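Local structure of type 3A cellulose-binding domain protein (Clostridium thermocellum, 4B9P) at residues 113-116 against 122-125; 58-63 against 68-73. The protein binds cellulose as the extracellular family 3 carbohydrate-binding module of an anti-sigma factor, probably sensing polysaccharide to control release of the sigma factor SigI2. All blocks are in the same frame, centred on the assembly; numbering follows the deposited sequence.

Interaction 1: 113-116 against 122-125; sequences NSYA and PPYS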
loop_
_atom_site.group_PDB
_atom_site.type_symbol
_atom_site.label_atom_id
_atom_site.label_comp_id
_atom_site.label_asym_id
_atom_site.label_seq_id
_atom_site.Cartn_x
_atom_site.Cartn_y
_atom_site.Cartn_z
ATOM N N ASN A 113 13.225 -0.567 6.932
ATOM C CA ASN A 113 14.217 0.182 7.698
ATOM C C ASN A 113 14.990 1.080 6.720
ATOM O O ASN A 113 15.477 0.595 5.687
ATOM C CB ASN A 113 15.138 -0.874 8.348
ATOM C CG ASN A 113 16.201 -0.305 9.265
ATOM O OD1 ASN A 113 16.799 0.716 8.989
ATOM N ND2 ASN A 113 16.484 -1.021 10.336
ATOM N N SER A 114 15.083 2.383 7.024
ATOM C CA SER A 114 15.755 3.328 6.139
ATOM C C SER A 114 17.154 2.854 5.723
ATOM O O SER A 114 17.604 3.163 4.628
ATOM C CB SER A 114 15.783 4.706 6.813
ATOM O OG SER A 114 16.536 4.657 8.032
ATOM N N TYR A 115 17.858 2.165 6.607
ATOM C CA TYR A 115 19.214 1.690 6.314
ATOM C C TYR A 115 19.211 0.501 5.360
ATOM O O TYR A 115 20.197 0.246 4.684
ATOM C CB TYR A 115 19.966 1.338 7.603
ATOM C CG TYR A 115 20.367 2.537 8.422
ATOM C CD1 TYR A 115 19.440 3.174 9.268
ATOM C CD2 TYR A 115 21.665 3.034 8.347
ATOM C CE1 TYR A 115 19.810 4.260 10.024
ATOM C CE2 TYR A 115 22.019 4.124 9.103
ATOM C CZ TYR A 115 21.102 4.732 9.947
ATOM O OH TYR A 115 21.480 5.814 10.693
ATOM N N ALA A 116 18.133 -0.256 5.311
ATOM C CA ALA A 116 18.003 -1.352 4.369
ATOM C C ALA A 116 17.607 -0.886 2.994
ATOM O O ALA A 116 17.979 -1.499 2.010
ATOM C CB ALA A 116 16.996 -2.357 4.885
ATOM N N PRO A 122 22.772 -2.790 6.552
ATOM C CA PRO A 122 22.277 -2.067 7.731
ATOM C C PRO A 122 23.154 -2.383 8.946
ATOM O O PRO A 122 23.527 -3.540 9.132
ATOM C CB PRO A 122 20.853 -2.644 7.938
ATOM C CG PRO A 122 20.535 -3.349 6.663
ATOM C CD PRO A 122 21.814 -3.780 6.047
ATOM N N PRO A 123 23.409 -1.398 9.815
ATOM C CA PRO A 123 24.292 -1.625 10.970
ATOM C C PRO A 123 23.517 -2.190 12.169
ATOM O O PRO A 123 23.565 -1.643 13.285
ATOM C CB PRO A 123 24.814 -0.230 11.245
ATOM C CG PRO A 123 23.597 0.648 10.920
ATOM C CD PRO A 123 23.073 0.029 9.632
ATOM N N TYR A 124 22.767 -3.252 11.903
ATOM C CA TYR A 124 21.834 -3.804 12.867
ATOM C C TYR A 124 21.870 -5.313 12.876
ATOM O O TYR A 124 22.176 -5.933 11.861
ATOM C CB TYR A 124 20.395 -3.380 12.495
ATOM C CG TYR A 124 20.120 -1.916 12.672
ATOM C CD1 TYR A 124 19.979 -1.351 13.948
ATOM C CD2 TYR A 124 20.039 -1.073 11.579
ATOM C CE1 TYR A 124 19.727 0.002 14.122
ATOM C CE2 TYR A 124 19.827 0.294 11.760
ATOM C CZ TYR A 124 19.643 0.812 13.024
ATOM O OH TYR A 124 19.421 2.163 13.149
ATOM N N SER A 125 21.436 -5.905 13.995
ATOM C CA SER A 125 21.058 -7.315 14.018
ATOM C C SER A 125 19.907 -7.535 13.029
ATOM O O SER A 125 19.073 -6.643 12.801
ATOM C CB SER A 125 20.586 -7.708 15.403
ATOM O OG SER A 125 21.674 -7.673 16.315
#

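Interaction 2: 58-63 against 68-73; sequences YTCDWS and SKITGT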
loop_
_atom_site.group_PDB
_atom_site.type_symbol
_atom_site.label_atom_id
_atom_site.label_comp_id
_atom_site.label_asym_id
_atom_site.label_seq_id
_atom_site.Cartn_x
_atom_site.Cartn_y
_atom_site.Cartn_z
ATOM N N TYR A 58 8.633 4.890 4.076
ATOM C CA TYR A 58 7.948 4.598 2.841
ATOM C C TYR A 58 8.642 5.350 1.708
ATOM O O TYR A 58 8.967 6.542 1.852
ATOM C CB TYR A 58 6.487 5.143 2.929
ATOM C CG TYR A 58 5.781 5.074 1.596
ATOM C CD1 TYR A 58 5.151 3.912 1.206
ATOM C CD2 TYR A 58 5.843 6.145 0.691
ATOM C CE1 TYR A 58 4.528 3.802 -0.047
ATOM C CE2 TYR A 58 5.236 6.060 -0.543
ATOM C CZ TYR A 58 4.622 4.880 -0.921
ATOM O OH TYR A 58 4.080 4.769 -2.170
ATOM N N THR A 59 8.805 4.695 0.560
ATOM C CA THR A 59 9.163 5.419 -0.622
ATOM C C THR A 59 8.334 4.927 -1.816
ATOM O O THR A 59 8.030 3.737 -1.933
ATOM C CB THR A 59 10.663 5.376 -0.906
ATOM O OG1 THR A 59 10.995 6.300 -1.961
ATOM C CG2 THR A 59 11.097 3.996 -1.258
ATOM N N CYS A 60 7.966 5.854 -2.710
ATOM C CA CYS A 60 7.343 5.497 -3.975
ATOM C C CYS A 60 8.411 5.545 -5.054
ATOM O O CYS A 60 8.936 6.605 -5.360
ATOM C CB CYS A 60 6.203 6.468 -4.306
ATOM S SG CYS A 60 5.498 6.183 -5.927
ATOM N N ASP A 61 8.744 4.368 -5.576
ATOM C CA ASP A 61 9.743 4.260 -6.605
ATOM C C ASP A 61 9.226 4.756 -7.950
ATOM O O ASP A 61 10.012 5.272 -8.752
ATOM C CB ASP A 61 10.228 2.816 -6.731
ATOM C CG ASP A 61 11.236 2.445 -5.666
ATOM O OD1 ASP A 61 11.816 3.342 -5.003
ATOM O OD2 ASP A 61 11.452 1.239 -5.508
ATOM N N TRP A 62 7.931 4.605 -8.205
ATOM C CA TRP A 62 7.374 4.977 -9.489
ATOM C C TRP A 62 5.872 4.983 -9.415
ATOM O O TRP A 62 5.271 4.176 -8.700
ATOM C CB TRP A 62 7.780 3.953 -10.556
ATOM C CG TRP A 62 7.256 4.257 -11.940
ATOM C CD1 TRP A 62 7.859 5.048 -12.867
ATOM C CD2 TRP A 62 6.060 3.773 -12.545
ATOM N NE1 TRP A 62 7.115 5.091 -14.006
ATOM C CE2 TRP A 62 5.999 4.328 -13.848
ATOM C CE3 TRP A 62 5.024 2.946 -12.110
ATOM C CZ2 TRP A 62 4.961 4.072 -14.734
ATOM C CZ3 TRP A 62 3.962 2.693 -13.014
ATOM C CH2 TRP A 62 3.949 3.264 -14.298
ATOM N N SER A 63 5.248 5.890 -10.160
ATOM C CA SER A 63 3.803 5.817 -10.408
ATOM C C SER A 63 3.583 6.298 -11.813
ATOM O O SER A 63 4.374 7.109 -12.315
ATOM C CB SER A 63 3.078 6.725 -9.439
ATOM O OG SER A 63 1.704 6.765 -9.739
ATOM N N SER A 68 5.885 12.216 -7.317
ATOM C CA SER A 68 5.673 13.445 -6.592
ATOM C C SER A 68 4.213 13.707 -6.285
ATOM O O SER A 68 3.937 14.554 -5.462
ATOM C CB SER A 68 6.307 14.643 -7.318
ATOM O OG SER A 68 6.007 14.583 -8.706
ATOM N N LYS A 69 3.303 12.981 -6.913
ATOM C CA LYS A 69 1.865 13.097 -6.620
ATOM C C LYS A 69 1.366 12.095 -5.573
ATOM O O LYS A 69 0.194 12.113 -5.195
ATOM C CB LYS A 69 1.007 13.008 -7.931
ATOM C CG LYS A 69 1.288 14.201 -8.841
ATOM C CD LYS A 69 0.502 14.111 -10.130
ATOM C CE LYS A 69 0.865 15.311 -11.012
ATOM N NZ LYS A 69 0.031 15.373 -12.214
ATOM N N ILE A 70 2.265 11.212 -5.125
ATOM C CA ILE A 70 1.942 10.140 -4.198
ATOM C C ILE A 70 2.456 10.495 -2.816
ATOM O O ILE A 70 3.560 11.039 -2.702
ATOM C CB ILE A 70 2.634 8.794 -4.665
ATOM C CG1 ILE A 70 2.262 8.440 -6.110
ATOM C CG2 ILE A 70 2.236 7.707 -3.689
ATOM C CD1 ILE A 70 0.741 8.362 -6.388
ATOM N N THR A 71 1.676 10.165 -1.793
ATOM C CA THR A 71 2.133 10.261 -0.410
ATOM C C THR A 71 2.098 8.857 0.215
ATOM O O THR A 71 1.276 8.033 -0.173
ATOM C CB THR A 71 1.254 11.220 0.429
ATOM O OG1 THR A 71 -0.042 10.659 0.625
ATOM C CG2 THR A 71 1.071 12.541 -0.292
ATOM N N GLY A 72 2.978 8.588 1.168
ATOM C CA GLY A 72 2.889 7.347 1.903
ATOM C C GLY A 72 3.351 7.582 3.311
ATOM O O GLY A 72 4.335 8.305 3.530
ATOM N N THR A 73 2.684 6.931 4.258
ATOM C CA THR A 73 3.003 7.075 5.657
ATOM C C THR A 73 2.956 5.689 6.270
ATOM O O THR A 73 2.098 4.878 5.914
ATOM C CB THR A 73 1.933 7.961 6.351
ATOM O OG1 THR A 73 1.644 9.122 5.553
ATOM C CG2 THR A 73 2.374 8.352 7.789
#

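Interaction 1: 113-116 against 122-125
Tyr124 presents its ring edge to the face of Tyr115, a T-shaped pair with centroids 5.6 Å apart and planes at 78°. The leading atom of that edge is CE2 of Tyr124, 3.8 Å from CD1 of Tyr115, while the Tyr124 hydroxyl passes close to CE1 of Tyr115 and is hydrogen-bonded to Asn55. Pro123, the centre of an inverse gamma turn, meets the same ring farther round: its CD lies 3.6 Å from CD2 of Tyr115. The Tyr115 ring reaches both partners because CG stands opposite the carbonyl carbon, chi1 -72°. Nearer the backbone, CB of Pro122 rests 4.1 Å from CB of Tyr115, and CG of Pro122 packs on CA and CB of Ala116. Asn113 is the N-cap of the short helix. With its CG turned away from its own nitrogen, chi1 -176°, OD1 accepts from Tyr115 N at 3.0 Å, and Asn55 gives OD1 a second donor. The other amide branch, ND2, lies 3.8 Å from CD2 of Tyr124 and donates to Asn128 O, so both ends of this buried amide are held and its rotation is fixed. The contact folds the loop after helix 114-117 back on that short helix, just beyond strand 104-111, with Ile54 and Asn55, ahead of strand 56-63, packing alongside.

Interaction 2: 58-63 against 68-73
Tyr58 lays one face of its ring over Gly72, a CH-pi contact in which Gly72 CA sits 3.7 Å from the ring centroid and 22° off the normal. Followed outward, the Tyr58 side chain starts with CB, 3.9 Å from Gly72 O. The first torsion, 171°, swings CG to the far side from the backbone nitrogen and carries the ring across the glycine: CG, CD2 and CE2 all pass over its CA, CD2 most closely at 3.4 Å, with CD1 and CZ a little farther from it. At the tip, OH reaches CG2 of Ile70, 3.8 Å away, and is hydrogen-bonded to Ser109 OG. The other branch of Ile70 takes the remaining partners: CG1 meets SG of Cys60 at 3.9 Å and CB of Ser63 at 3.8 Å, and CD1 ends beside Ser63 OG. The two strands run at 152° to each other but belong to different sheets, packed as between the layers of a beta-sandwich, ring on backbone at Gly72 and side chain on side chain around Ile70. Contact across the gap is thus apolar and CH-pi in kind, while Tyr58 and Ser63 each have a polar partner on strand 104-111, Ser109 and Glu106, and Ser63 OG a second at Ile65 N.

Overall arrangement
Along the chain, interaction 2 closes before interaction 1 opens, and their centres lie 21 Å apart, with nearest atoms about 8 Å from each other and no touch. Interaction 2 joins the outermost strands 56-63 and 70-81 of two antiparallel sheets, about 10 Å from the chain centre; interaction 1 sits at the periphery, about 21 Å out, in the loop region following strand 104-111. That strand relates them: it pairs with 56-63 inside its sheet and then leads into helix 114-117. Asn55, just before strand 56-63, hydrogen-bonds to residues of interaction 1. One contact packs edge strands of two sheets together, the other a surface loop on a short helix of the same carbohydrate-binding module.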